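Long-range contacts in Alpha/beta hydrolase (Pseudomonas aeruginosa PAO1, PDB 4R1D), which probably hydrolyses lipids as the type VI secretion effector Tle4, a calcium-binding alpha/beta hydrolase that is restrained by its inhibitor partner Tli4: residues A310-N319 with V379-M389; A429-R437 with R531-Y539. All blocks are in the same frame, centred on the assembly; numbering follows the deposited sequence.

In the fold
The two contacts follow one another along the chain, interaction 1 closing before interaction 2 opens. Their centres lie 30 Å apart and their nearest atoms about 14 Å apart. Interaction 2 is nearer the middle of the molecule: strand 427-432 runs between strands 274-280 and 515-519 in the six-stranded parallel sheet of the alpha/beta hydrolase fold, and loop 531-539 passes over its C-terminal end. Interaction 1 is farther out, where helix 310-317 meets the loop before helix 400-421. That helix covers part of interaction 1 and leads toward strand 427-432. Interaction 2 thus packs the loop carrying H535, bonded to S256 and D497, against the sheet; interaction 1 lies among outer helices, away from the calcium site.

Interaction 1 of 2, residues A310-N319 with V379-M389; sequences AGEVTAIVAN and VPEQNSQYLDM
The CA of G311 sits over the centre of the Y386 ring, 3.3 Å from its centroid and only 6° off the ring normal, a CH-pi contact made possible by the absence of a side chain. Q385 CG covers the opposite face toward its rim, so the ring is sandwiched, with N383 OD1 at its edge. The Y386 side chain has CG beside its own backbone N (chi1 -61°), which turns a face of the ring to the helix at G311. One turn on, A315 CA approaches Y386 O at 3.4 Å in a CA-H...O contact, while the bent thioether of M389 brings CE to 3.8 Å from A315 CB. L387 directs its CB away from the helix, yet its CD2 branch returns to touch A318 CB at 3.5 Å. Beside T314 a water bridges the segments: it donates to T314 OG1 and accepts from N383 ND2, both at 2.9 Å. Around this, Y386 OH is hydrogen-bonded to E463, and Q103 of helix 99-105 ties together A315 O, Y386 O and M389 N. M294 of helix 289-296 packs on T314 and V379, and F404 of helix 400-421 on A318 and V379.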
ATOM      1  N   ALA A 310      -0.244 -13.671 -12.115  1.00 18.70           N
ATOM      2  CA  ALA A 310       1.084 -13.081 -12.085  1.00 16.15           C
ATOM      3  C   ALA A 310       1.100 -11.630 -12.555  1.00 14.11           C
ATOM      4  O   ALA A 310       1.676 -10.766 -11.896  1.00 16.25           O
ATOM      5  CB  ALA A 310       2.034 -13.909 -12.944  1.00 17.20           C
ATOM      6  N   GLY A 311       0.495 -11.374 -13.711  1.00 14.32           N
ATOM      7  CA  GLY A 311       0.580 -10.066 -14.336  1.00 15.82           C
ATOM      8  C   GLY A 311      -0.062  -8.993 -13.473  1.00 16.34           C
ATOM      9  O   GLY A 311       0.431  -7.867 -13.403  1.00 16.40           O
ATOM     10  N   GLU A 312      -1.177  -9.330 -12.835  1.00 16.60           N
ATOM     11  CA  GLU A 312      -1.883  -8.359 -11.997  1.00 19.19           C
ATOM     12  C   GLU A 312      -1.073  -7.994 -10.762  1.00 19.24           C
ATOM     13  O   GLU A 312      -0.929  -6.826 -10.421  1.00 16.61           O
ATOM     14  CB  GLU A 312      -3.258  -8.898 -11.599  1.00 15.89           C
ATOM     15  CG  GLU A 312      -4.202  -8.934 -12.795  1.00 21.64           C
ATOM     16  CD  GLU A 312      -5.602  -9.413 -12.463  1.00 21.95           C
ATOM     17  OE1 GLU A 312      -5.868  -9.803 -11.311  1.00 21.79           O
ATOM     18  OE2 GLU A 312      -6.438  -9.427 -13.385  1.00 24.27           O
ATOM     19  N   VAL A 313      -0.527  -8.999 -10.094  1.00 15.06           N
ATOM     20  CA  VAL A 313       0.234  -8.731  -8.885  1.00 12.11           C
ATOM     21  C   VAL A 313       1.528  -8.037  -9.235  1.00 16.65           C
ATOM     22  O   VAL A 313       1.921  -7.068  -8.594  1.00 15.38           O
ATOM     23  CB  VAL A 313       0.562 -10.028  -8.136  1.00 16.02           C
ATOM     24  CG1 VAL A 313       1.452  -9.720  -6.926  1.00 15.24           C
ATOM     25  CG2 VAL A 313      -0.719 -10.721  -7.702  1.00 15.73           C
ATOM     26  N   THR A 314       2.204  -8.548 -10.261  1.00 12.80           N
ATOM     27  CA  THR A 314       3.505  -8.023 -10.639  1.00 11.56           C
ATOM     28  C   THR A 314       3.427  -6.551 -11.054  1.00 12.81           C
ATOM     29  O   THR A 314       4.318  -5.778 -10.741  1.00 16.10           O
ATOM     30  CB  THR A 314       4.120  -8.880 -11.759  1.00 13.03           C
ATOM     31  OG1 THR A 314       4.403 -10.188 -11.235  1.00 15.88           O
ATOM     32  CG2 THR A 314       5.408  -8.256 -12.266  1.00 17.52           C
ATOM     33  N   ALA A 315       2.346  -6.171 -11.727  1.00 15.53           N
ATOM     34  CA  ALA A 315       2.169  -4.789 -12.173  1.00 12.70           C
ATOM     35  C   ALA A 315       2.198  -3.795 -11.017  1.00 14.34           C
ATOM     36  O   ALA A 315       2.649  -2.664 -11.173  1.00 17.59           O
ATOM     37  CB  ALA A 315       0.859  -4.638 -12.943  1.00 16.20           C
ATOM     38  N   ILE A 316       1.673  -4.211  -9.873  1.00 14.22           N
ATOM     39  CA  ILE A 316       1.680  -3.350  -8.694  1.00 14.68           C
ATOM     40  C   ILE A 316       2.935  -3.544  -7.827  1.00 16.11           C
ATOM     41  O   ILE A 316       3.677  -2.584  -7.552  1.00 16.74           O
ATOM     42  CB  ILE A 316       0.386  -3.543  -7.892  1.00 16.95           C
ATOM     43  CG1 ILE A 316      -0.822  -3.301  -8.798  1.00 18.61           C
ATOM     44  CG2 ILE A 316       0.353  -2.607  -6.684  1.00 16.18           C
ATOM     45  CD1 ILE A 316      -2.136  -3.694  -8.164  1.00 21.01           C
ATOM     46  N   VAL A 317       3.203  -4.786  -7.434  1.00 13.29           N
ATOM     47  CA  VAL A 317       4.261  -5.053  -6.475  1.00 12.34           C
ATOM     48  C   VAL A 317       5.644  -4.676  -6.999  1.00 12.51           C
ATOM     49  O   VAL A 317       6.457  -4.130  -6.266  1.00 13.56           O
ATOM     50  CB  VAL A 317       4.237  -6.540  -6.034  1.00 13.38           C
ATOM     51  CG1 VAL A 317       5.421  -6.861  -5.129  1.00 13.85           C
ATOM     52  CG2 VAL A 317       2.918  -6.845  -5.321  1.00 14.69           C
ATOM     53  N   ALA A 318       5.914  -4.958  -8.272  1.00 14.43           N
ATOM     54  CA  ALA A 318       7.256  -4.747  -8.818  1.00 16.13           C
ATOM     55  C   ALA A 318       7.603  -3.270  -8.935  1.00 17.52           C
ATOM     56  O   ALA A 318       8.753  -2.921  -9.195  1.00 16.61           O
ATOM     57  CB  ALA A 318       7.429  -5.466 -10.187  1.00 17.26           C
ATOM     58  N   ASN A 319       6.611  -2.407  -8.723  1.00 15.55           N
ATOM     59  CA  ASN A 319       6.832  -0.951  -8.707  1.00 16.52           C
ATOM     60  C   ASN A 319       6.773  -0.303  -7.328  1.00 18.94           C
ATOM     61  O   ASN A 319       6.856   0.929  -7.205  1.00 18.74           O
ATOM     62  CB  ASN A 319       5.825  -0.260  -9.630  1.00 18.41           C
ATOM     63  CG  ASN A 319       6.043  -0.617 -11.061  1.00 17.23           C
ATOM     64  OD1 ASN A 319       5.186  -1.223 -11.699  1.00 21.04           O
ATOM     65  ND2 ASN A 319       7.212  -0.276 -11.575  1.00 17.51           N
ATOM     66  N   VAL A 379      10.564 -11.996 -11.765  1.00 15.18           N
ATOM     67  CA  VAL A 379       9.908 -11.443 -12.939  1.00 16.12           C
ATOM     68  C   VAL A 379      10.580 -11.974 -14.201  1.00 20.06           C
ATOM     69  O   VAL A 379      11.450 -11.319 -14.782  1.00 18.09           O
ATOM     70  CB  VAL A 379       9.924  -9.909 -12.936  1.00 16.40           C
ATOM     71  CG1 VAL A 379       9.081  -9.373 -14.092  1.00 17.20           C
ATOM     72  CG2 VAL A 379       9.400  -9.392 -11.616  1.00 19.86           C
ATOM     73  N   PRO A 380      10.180 -13.180 -14.619  1.00 17.69           N
ATOM     74  CA  PRO A 380      10.735 -13.759 -15.846  1.00 20.77           C
ATOM     75  C   PRO A 380      10.449 -12.839 -17.022  1.00 24.55           C
ATOM     76  O   PRO A 380       9.592 -11.943 -16.951  1.00 18.90           O
ATOM     77  CB  PRO A 380       9.963 -15.070 -15.998  1.00 24.46           C
ATOM     78  CG  PRO A 380       8.695 -14.868 -15.214  1.00 19.46           C
ATOM     79  CD  PRO A 380       9.094 -13.998 -14.051  1.00 16.77           C
ATOM     80  N   GLU A 381      11.180 -13.051 -18.103  1.00 19.22           N
ATOM     81  CA  GLU A 381      11.031 -12.233 -19.291  1.00 18.40           C
ATOM     82  C   GLU A 381       9.570 -12.146 -19.736  1.00 20.73           C
ATOM     83  O   GLU A 381       9.102 -11.092 -20.181  1.00 23.16           O
ATOM     84  CB  GLU A 381      11.904 -12.801 -20.420  1.00 21.69           C
ATOM     85  CG  GLU A 381      12.165 -11.808 -21.530  1.00 34.84           C
ATOM     86  CD  GLU A 381      12.908 -10.578 -21.028  1.00 41.43           C
ATOM     87  OE1 GLU A 381      14.101 -10.707 -20.676  1.00 43.84           O
ATOM     88  OE2 GLU A 381      12.296  -9.488 -20.972  1.00 35.59           O
ATOM     89  N   GLN A 382       8.843 -13.250 -19.609  1.00 22.62           N
ATOM     90  CA  GLN A 382       7.449 -13.275 -20.034  1.00 22.90           C
ATOM     91  C   GLN A 382       6.616 -12.229 -19.292  1.00 18.20           C
ATOM     92  O   GLN A 382       5.538 -11.865 -19.751  1.00 21.02           O
ATOM     93  CB  GLN A 382       6.829 -14.655 -19.809  1.00 20.20           C
ATOM     94  CG  GLN A 382       6.821 -15.089 -18.346  1.00 19.76           C
ATOM     95  CD  GLN A 382       5.819 -16.188 -18.072  1.00 21.71           C
ATOM     96  OE1 GLN A 382       6.036 -17.349 -18.426  1.00 21.52           O
ATOM     97  NE2 GLN A 382       4.709 -15.828 -17.439  1.00 18.74           N
ATOM     98  N   ASN A 383       7.110 -11.771 -18.144  1.00 18.96           N
ATOM     99  CA  ASN A 383       6.332 -10.861 -17.294  1.00 19.77           C
ATOM    100  C   ASN A 383       6.853  -9.423 -17.290  1.00 22.17           C
ATOM    101  O   ASN A 383       6.342  -8.574 -16.552  1.00 17.96           O
ATOM    102  CB  ASN A 383       6.239 -11.397 -15.854  1.00 21.22           C
ATOM    103  CG  ASN A 383       5.314 -12.601 -15.737  1.00 16.46           C
ATOM    104  OD1 ASN A 383       4.588 -12.935 -16.684  1.00 16.98           O
ATOM    105  ND2 ASN A 383       5.324 -13.254 -14.574  1.00 15.41           N
ATOM    106  N   SER A 384       7.873  -9.156 -18.100  1.00 16.71           N
ATOM    107  CA  SER A 384       8.430  -7.807 -18.220  1.00 19.26           C
ATOM    108  C   SER A 384       7.377  -6.802 -18.678  1.00 21.52           C
ATOM    109  O   SER A 384       7.428  -5.626 -18.303  1.00 19.63           O
ATOM    110  CB  SER A 384       9.601  -7.788 -19.212  1.00 25.06           C
ATOM    111  OG  SER A 384      10.586  -8.744 -18.866  1.00 24.54           O
ATOM    112  N   GLN A 385       6.429  -7.277 -19.485  1.00 19.65           N
ATOM    113  CA  GLN A 385       5.387  -6.437 -20.072  1.00 22.23           C
ATOM    114  C   GLN A 385       4.547  -5.778 -18.992  1.00 18.03           C
ATOM    115  O   GLN A 385       3.922  -4.748 -19.228  1.00 20.05           O
ATOM    116  CB  GLN A 385       4.475  -7.275 -20.967  1.00 21.60           C
ATOM    117  CG  GLN A 385       3.856  -8.474 -20.253  1.00 20.26           C
ATOM    118  CD  GLN A 385       2.956  -9.301 -21.156  1.00 25.39           C
ATOM    119  OE1 GLN A 385       2.166  -8.762 -21.928  1.00 28.59           O
ATOM    120  NE2 GLN A 385       3.080 -10.618 -21.066  1.00 24.86           N
ATOM    121  N   TYR A 386       4.543  -6.373 -17.803  1.00 15.57           N
ATOM    122  CA  TYR A 386       3.707  -5.865 -16.711  1.00 15.00           C
ATOM    123  C   TYR A 386       4.381  -4.776 -15.876  1.00 19.87           C
ATOM    124  O   TYR A 386       3.720  -4.094 -15.082  1.00 16.18           O
ATOM    125  CB  TYR A 386       3.243  -7.021 -15.831  1.00 17.19           C
ATOM    126  CG  TYR A 386       2.401  -8.032 -16.580  1.00 18.63           C
ATOM    127  CD1 TYR A 386       1.142  -7.688 -17.054  1.00 19.31           C
ATOM    128  CD2 TYR A 386       2.857  -9.326 -16.810  1.00 15.82           C
ATOM    129  CE1 TYR A 386       0.354  -8.598 -17.726  1.00 19.31           C
ATOM    130  CE2 TYR A 386       2.065 -10.256 -17.486  1.00 19.86           C
ATOM    131  CZ  TYR A 386       0.818  -9.883 -17.946  1.00 20.05           C
ATOM    132  OH  TYR A 386       0.009 -10.777 -18.625  1.00 23.86           O
ATOM    133  N   LEU A 387       5.689  -4.598 -16.047  1.00 17.13           N
ATOM    134  CA  LEU A 387       6.416  -3.623 -15.220  1.00 16.33           C
ATOM    135  C   LEU A 387       5.948  -2.180 -15.452  1.00 19.73           C
ATOM    136  O   LEU A 387       5.816  -1.390 -14.505  1.00 19.00           O
ATOM    137  CB  LEU A 387       7.922  -3.729 -15.465  1.00 16.46           C
ATOM    138  CG  LEU A 387       8.530  -5.079 -15.078  1.00 18.42           C
ATOM    139  CD1 LEU A 387       9.968  -5.194 -15.604  1.00 18.58           C
ATOM    140  CD2 LEU A 387       8.487  -5.255 -13.562  1.00 20.31           C
ATOM    141  N   ASP A 388       5.718  -1.838 -16.714  1.00 17.41           N
ATOM    142  CA  ASP A 388       5.220  -0.517 -17.080  1.00 18.00           C
ATOM    143  C   ASP A 388       4.312  -0.690 -18.288  1.00 22.11           C
ATOM    144  O   ASP A 388       4.772  -0.913 -19.406  1.00 20.34           O
ATOM    145  CB  ASP A 388       6.373   0.434 -17.410  1.00 19.41           C
ATOM    146  CG  ASP A 388       5.906   1.868 -17.666  1.00 22.94           C
ATOM    147  OD1 ASP A 388       4.697   2.091 -17.884  1.00 19.20           O
ATOM    148  OD2 ASP A 388       6.760   2.776 -17.646  1.00 24.33           O
ATOM    149  N   MET A 389       3.009  -0.603 -18.063  1.00 14.89           N
ATOM    150  CA  MET A 389       2.059  -0.856 -19.132  1.00 19.48           C
ATOM    151  C   MET A 389       1.646   0.424 -19.861  1.00 23.36           C
ATOM    152  O   MET A 389       0.759   0.397 -20.707  1.00 24.01           O
ATOM    153  CB  MET A 389       0.840  -1.588 -18.575  1.00 19.35           C
ATOM    154  CG  MET A 389       1.202  -2.898 -17.863  1.00 19.75           C
ATOM    155  SD  MET A 389      -0.223  -3.908 -17.410  1.00 23.74           S
ATOM    156  CE  MET A 389      -0.802  -3.048 -15.943  1.00 16.08           C
TER
HETATM  157  O   HOH W   1       6.491 -11.818 -12.300  1.00 17.24           O

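Interaction 2 of 2, residues A429-R437 with R531-Y539; sequences AHYGADDSR and RGYEHQESY
D434 receives the backbone of G532 across the contact, just beyond the end of a parallel strand of the alpha/beta hydrolase sheet. G532 N donates to D434 OD2 (2.7 Å) from above the carboxylate plane, while OD1 takes S436 N on its anti lone pair to close an Asx turn and also accepts from S436 OG. Of the residues on this side, R531 and S436 are exposed to solvent. R531, extended along its chain, grips S436 side-on: NE meets OG at 2.8 Å in a nearly straight bond (172°), and NH2 reaches S436 O. R437 likewise uses NE and NH2, but both converge on G532 O, which therefore holds its guanidinium by two bonds. The two guanidinium groups lie flat on each other, centres 3.6 Å apart and planes 19° apart; E498, in a salt bridge with R437, probably eases the charge of this pair. E534 CB rests over the other face of R437. Farther along the loop, H535 has NE2 bonded to S256 OG and ND1 to D497 OD2, consistent with a catalytic triad. The opposite end is buried and aromatic. Y533 turns CG between its backbone N and carbonyl carbon (chi1 40°), which swings the ring back to the strand; Y533 CE1 packs 3.8 Å from G432 CA, where glycine permits it, and OH, bonded to H519, lies at the edge of the H430 ring. The Y539 ring is tilted against that of H430, with Y539 CE1 3.6 Å from H430 CE1, and a water over the centre of the Y539 ring joins H430 NE2 to S538 OG.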
ATOM      1  N   ALA A 429       8.053  -9.858  21.114  1.00 14.34           N
ATOM      2  CA  ALA A 429       7.544 -10.288  19.821  1.00 12.33           C
ATOM      3  C   ALA A 429       6.669 -11.534  19.965  1.00 14.37           C
ATOM      4  O   ALA A 429       6.931 -12.380  20.812  1.00 16.26           O
ATOM      5  CB  ALA A 429       8.714 -10.573  18.894  1.00 12.65           C
ATOM      6  N   HIS A 430       5.632 -11.645  19.138  1.00 13.05           N
ATOM      7  CA  HIS A 430       4.877 -12.895  19.043  1.00 12.95           C
ATOM      8  C   HIS A 430       4.627 -13.221  17.568  1.00 15.70           C
ATOM      9  O   HIS A 430       4.595 -12.333  16.719  1.00 14.21           O
ATOM     10  CB  HIS A 430       3.562 -12.842  19.848  1.00 12.84           C
ATOM     11  CG  HIS A 430       2.587 -11.823  19.341  1.00 12.49           C
ATOM     12  ND1 HIS A 430       2.572 -10.519  19.793  1.00 13.51           N
ATOM     13  CD2 HIS A 430       1.617 -11.910  18.399  1.00 14.13           C
ATOM     14  CE1 HIS A 430       1.627  -9.847  19.152  1.00 12.41           C
ATOM     15  NE2 HIS A 430       1.038 -10.666  18.299  1.00 11.70           N
ATOM     16  N   TYR A 431       4.485 -14.497  17.252  1.00 12.84           N
ATOM     17  CA  TYR A 431       4.309 -14.890  15.865  1.00 15.38           C
ATOM     18  C   TYR A 431       3.634 -16.256  15.778  1.00 15.15           C
ATOM     19  O   TYR A 431       3.602 -16.998  16.759  1.00 14.95           O
ATOM     20  CB  TYR A 431       5.661 -14.898  15.135  1.00 14.62           C
ATOM     21  CG  TYR A 431       6.674 -15.858  15.725  1.00 15.23           C
ATOM     22  CD1 TYR A 431       7.302 -15.581  16.935  1.00 14.58           C
ATOM     23  CD2 TYR A 431       7.000 -17.045  15.071  1.00 17.50           C
ATOM     24  CE1 TYR A 431       8.231 -16.466  17.483  1.00 13.23           C
ATOM     25  CE2 TYR A 431       7.925 -17.922  15.603  1.00 17.45           C
ATOM     26  CZ  TYR A 431       8.537 -17.630  16.804  1.00 15.59           C
ATOM     27  OH  TYR A 431       9.460 -18.512  17.336  1.00 14.69           O
ATOM     28  N   GLY A 432       3.079 -16.556  14.609  1.00 16.81           N
ATOM     29  CA  GLY A 432       2.397 -17.819  14.364  1.00 15.84           C
ATOM     30  C   GLY A 432       3.345 -18.818  13.728  1.00 16.62           C
ATOM     31  O   GLY A 432       3.914 -18.566  12.662  1.00 16.47           O
ATOM     32  N   ALA A 433       3.516 -19.954  14.394  1.00 18.03           N
ATOM     33  CA  ALA A 433       4.412 -20.990  13.925  1.00 19.27           C
ATOM     34  C   ALA A 433       3.660 -22.308  13.955  1.00 17.58           C
ATOM     35  O   ALA A 433       3.678 -23.020  14.955  1.00 18.79           O
ATOM     36  CB  ALA A 433       5.627 -21.066  14.811  1.00 17.13           C
ATOM     37  N   ASP A 434       2.990 -22.625  12.856  1.00 17.00           N
ATOM     38  CA  ASP A 434       2.109 -23.780  12.847  1.00 20.24           C
ATOM     39  C   ASP A 434       2.288 -24.557  11.567  1.00 19.27           C
ATOM     40  O   ASP A 434       2.214 -23.999  10.468  1.00 17.48           O
ATOM     41  CB  ASP A 434       0.656 -23.344  12.994  1.00 20.38           C
ATOM     42  CG  ASP A 434      -0.247 -24.477  13.428  1.00 20.85           C
ATOM     43  OD1 ASP A 434      -0.536 -25.361  12.598  1.00 21.87           O
ATOM     44  OD2 ASP A 434      -0.671 -24.489  14.602  1.00 19.37           O
ATOM     45  N   ASP A 435       2.525 -25.857  11.708  1.00 21.24           N
ATOM     46  CA  ASP A 435       2.774 -26.693  10.542  1.00 19.37           C
ATOM     47  C   ASP A 435       1.510 -27.036   9.753  1.00 24.69           C
ATOM     48  O   ASP A 435       1.601 -27.644   8.690  1.00 24.34           O
ATOM     49  CB  ASP A 435       3.540 -27.953  10.945  1.00 19.01           C
ATOM     50  CG  ASP A 435       5.029 -27.696  11.085  1.00 22.51           C
ATOM     51  OD1 ASP A 435       5.607 -27.065  10.173  1.00 25.43           O
ATOM     52  OD2 ASP A 435       5.622 -28.113  12.101  1.00 22.21           O
ATOM     53  N   SER A 436       0.339 -26.623  10.246  1.00 17.24           N
ATOM     54  CA  SER A 436      -0.889 -26.779   9.460  1.00 22.21           C
ATOM     55  C   SER A 436      -1.145 -25.585   8.535  1.00 23.63           C
ATOM     56  O   SER A 436      -2.184 -25.501   7.881  1.00 24.72           O
ATOM     57  CB  SER A 436      -2.107 -27.044  10.352  1.00 24.65           C
ATOM     58  OG  SER A 436      -2.543 -25.855  10.990  1.00 22.15           O
ATOM     59  N   ARG A 437      -0.193 -24.658   8.473  1.00 18.62           N
ATOM     60  CA  ARG A 437      -0.307 -23.529   7.558  1.00 21.91           C
ATOM     61  C   ARG A 437       0.974 -23.461   6.748  1.00 22.86           C
ATOM     62  O   ARG A 437       1.962 -22.903   7.213  1.00 21.33           O
ATOM     63  CB  ARG A 437      -0.518 -22.235   8.343  1.00 22.02           C
ATOM     64  CG  ARG A 437      -1.710 -22.302   9.274  1.00 25.10           C
ATOM     65  CD  ARG A 437      -2.065 -20.941   9.811  1.00 25.94           C
ATOM     66  NE  ARG A 437      -3.182 -20.967  10.756  1.00 21.15           N
ATOM     67  CZ  ARG A 437      -4.460 -20.815  10.423  1.00 24.22           C
ATOM     68  NH1 ARG A 437      -4.813 -20.642   9.156  1.00 23.98           N
ATOM     69  NH2 ARG A 437      -5.391 -20.831  11.366  1.00 24.95           N
ATOM     70  N   ARG A 531      -4.777 -24.316  17.408  1.00 23.37           N
ATOM     71  CA  ARG A 531      -4.077 -24.165  16.129  1.00 20.35           C
ATOM     72  C   ARG A 531      -3.567 -22.727  16.023  1.00 20.73           C
ATOM     73  O   ARG A 531      -4.258 -21.793  16.446  1.00 17.24           O
ATOM     74  CB  ARG A 531      -5.043 -24.444  14.970  1.00 22.09           C
ATOM     75  CG  ARG A 531      -4.425 -24.347  13.567  1.00 20.81           C
ATOM     76  CD  ARG A 531      -5.518 -24.344  12.494  1.00 23.66           C
ATOM     77  NE  ARG A 531      -4.968 -24.520  11.154  1.00 23.95           N
ATOM     78  CZ  ARG A 531      -5.595 -24.179  10.030  1.00 23.95           C
ATOM     79  NH1 ARG A 531      -6.806 -23.638  10.075  1.00 22.08           N
ATOM     80  NH2 ARG A 531      -5.007 -24.383   8.856  1.00 24.29           N
ATOM     81  N   GLY A 532      -2.361 -22.551  15.484  1.00 17.03           N
ATOM     82  CA  GLY A 532      -1.793 -21.219  15.316  1.00 18.78           C
ATOM     83  C   GLY A 532      -2.700 -20.353  14.467  1.00 19.16           C
ATOM     84  O   GLY A 532      -3.391 -20.846  13.580  1.00 17.84           O
ATOM     85  N   TYR A 533      -2.700 -19.053  14.741  1.00 19.37           N
ATOM     86  CA  TYR A 533      -3.596 -18.129  14.066  1.00 14.95           C
ATOM     87  C   TYR A 533      -3.120 -17.799  12.657  1.00 17.89           C
ATOM     88  O   TYR A 533      -1.980 -18.070  12.292  1.00 17.89           O
ATOM     89  CB  TYR A 533      -3.761 -16.844  14.893  1.00 15.59           C
ATOM     90  CG  TYR A 533      -2.473 -16.363  15.529  1.00 16.95           C
ATOM     91  CD1 TYR A 533      -1.487 -15.737  14.764  1.00 19.84           C
ATOM     92  CD2 TYR A 533      -2.240 -16.529  16.887  1.00 15.61           C
ATOM     93  CE1 TYR A 533      -0.294 -15.293  15.343  1.00 14.56           C
ATOM     94  CE2 TYR A 533      -1.061 -16.091  17.475  1.00 15.24           C
ATOM     95  CZ  TYR A 533      -0.086 -15.481  16.699  1.00 14.65           C
ATOM     96  OH  TYR A 533       1.084 -15.053  17.279  1.00 14.40           O
ATOM     97  N   GLU A 534      -4.022 -17.221  11.870  1.00 17.79           N
ATOM     98  CA  GLU A 534      -3.722 -16.758  10.529  1.00 16.18           C
ATOM     99  C   GLU A 534      -3.221 -15.316  10.603  1.00 16.40           C
ATOM    100  O   GLU A 534      -3.623 -14.554  11.476  1.00 16.83           O
ATOM    101  CB  GLU A 534      -4.991 -16.851   9.668  1.00 18.67           C
ATOM    102  CG  GLU A 534      -4.845 -16.383   8.221  1.00 25.57           C
ATOM    103  CD  GLU A 534      -5.022 -14.884   8.061  1.00 23.74           C
ATOM    104  OE1 GLU A 534      -5.856 -14.297   8.785  1.00 25.54           O
ATOM    105  OE2 GLU A 534      -4.309 -14.291   7.222  1.00 19.39           O
ATOM    106  N   HIS A 535      -2.330 -14.963   9.686  1.00 15.13           N
ATOM    107  CA  HIS A 535      -1.645 -13.671   9.686  1.00 18.19           C
ATOM    108  C   HIS A 535      -2.561 -12.446   9.790  1.00 15.77           C
ATOM    109  O   HIS A 535      -2.398 -11.602  10.670  1.00 14.50           O
ATOM    110  CB  HIS A 535      -0.778 -13.552   8.424  1.00 14.17           C
ATOM    111  CG  HIS A 535       0.102 -12.342   8.396  1.00 14.60           C
ATOM    112  ND1 HIS A 535       1.299 -12.280   9.077  1.00 12.37           N
ATOM    113  CD2 HIS A 535      -0.025 -11.154   7.752  1.00 13.23           C
ATOM    114  CE1 HIS A 535       1.865 -11.104   8.868  1.00 13.18           C
ATOM    115  NE2 HIS A 535       1.084 -10.402   8.063  1.00 15.57           N
ATOM    116  N   GLN A 536      -3.509 -12.345   8.869  1.00 13.46           N
ATOM    117  CA  GLN A 536      -4.286 -11.135   8.713  1.00 18.93           C
ATOM    118  C   GLN A 536      -5.099 -10.863   9.962  1.00 16.51           C
ATOM    119  O   GLN A 536      -5.271  -9.709  10.363  1.00 18.79           O
ATOM    120  CB  GLN A 536      -5.240 -11.272   7.541  1.00 21.82           C
ATOM    121  CG  GLN A 536      -6.104 -10.047   7.364  1.00 28.88           C
ATOM    122  CD  GLN A 536      -5.291  -8.868   6.903  1.00 27.76           C
ATOM    123  OE1 GLN A 536      -4.898  -8.007   7.700  1.00 29.28           O
ATOM    124  NE2 GLN A 536      -5.019  -8.822   5.601  1.00 31.61           N
ATOM    125  N   GLU A 537      -5.580 -11.937  10.577  1.00 18.94           N
ATOM    126  CA  GLU A 537      -6.464 -11.830  11.727  1.00 22.95           C
ATOM    127  C   GLU A 537      -5.749 -12.109  13.049  1.00 19.52           C
ATOM    128  O   GLU A 537      -6.401 -12.347  14.052  1.00 16.71           O
ATOM    129  CB  GLU A 537      -7.631 -12.814  11.582  1.00 27.98           C
ATOM    130  CG  GLU A 537      -8.503 -12.582  10.361  1.00 31.54           C
ATOM    131  CD  GLU A 537      -9.220 -11.253  10.413  1.00 32.58           C
ATOM    132  OE1 GLU A 537      -9.650 -10.859  11.512  1.00 34.53           O
ATOM    133  OE2 GLU A 537      -9.351 -10.587   9.363  1.00 33.86           O
ATOM    134  N   SER A 538      -4.420 -12.096  13.052  1.00 13.87           N
ATOM    135  CA  SER A 538      -3.672 -12.519  14.249  1.00 15.67           C
ATOM    136  C   SER A 538      -4.084 -11.786  15.535  1.00 13.03           C
ATOM    137  O   SER A 538      -4.152 -12.393  16.611  1.00 15.21           O
ATOM    138  CB  SER A 538      -2.147 -12.456  14.019  1.00 15.29           C
ATOM    139  OG  SER A 538      -1.671 -11.127  13.830  1.00 14.64           O
ATOM    140  N   TYR A 539      -4.365 -10.489  15.440  1.00 14.42           N
ATOM    141  CA  TYR A 539      -4.662  -9.720  16.643  1.00 12.13           C
ATOM    142  C   TYR A 539      -6.065  -9.981  17.157  1.00 13.85           C
ATOM    143  O   TYR A 539      -6.467  -9.438  18.183  1.00 14.67           O
ATOM    144  CB  TYR A 539      -4.422  -8.219  16.437  1.00 12.26           C
ATOM    145  CG  TYR A 539      -3.029  -7.796  16.829  1.00 13.40           C
ATOM    146  CD1 TYR A 539      -2.514  -8.114  18.097  1.00 14.15           C
ATOM    147  CD2 TYR A 539      -2.220  -7.100  15.949  1.00 13.31           C
ATOM    148  CE1 TYR A 539      -1.252  -7.730  18.465  1.00 13.83           C
ATOM    149  CE2 TYR A 539      -0.932  -6.718  16.310  1.00 11.50           C
ATOM    150  CZ  TYR A 539      -0.457  -7.039  17.574  1.00 12.63           C
ATOM    151  OH  TYR A 539       0.809  -6.656  17.938  1.00 14.17           O
TER
HETATM  152  O   HOH W   2      -0.603 -10.070  15.954  1.00 15.21           O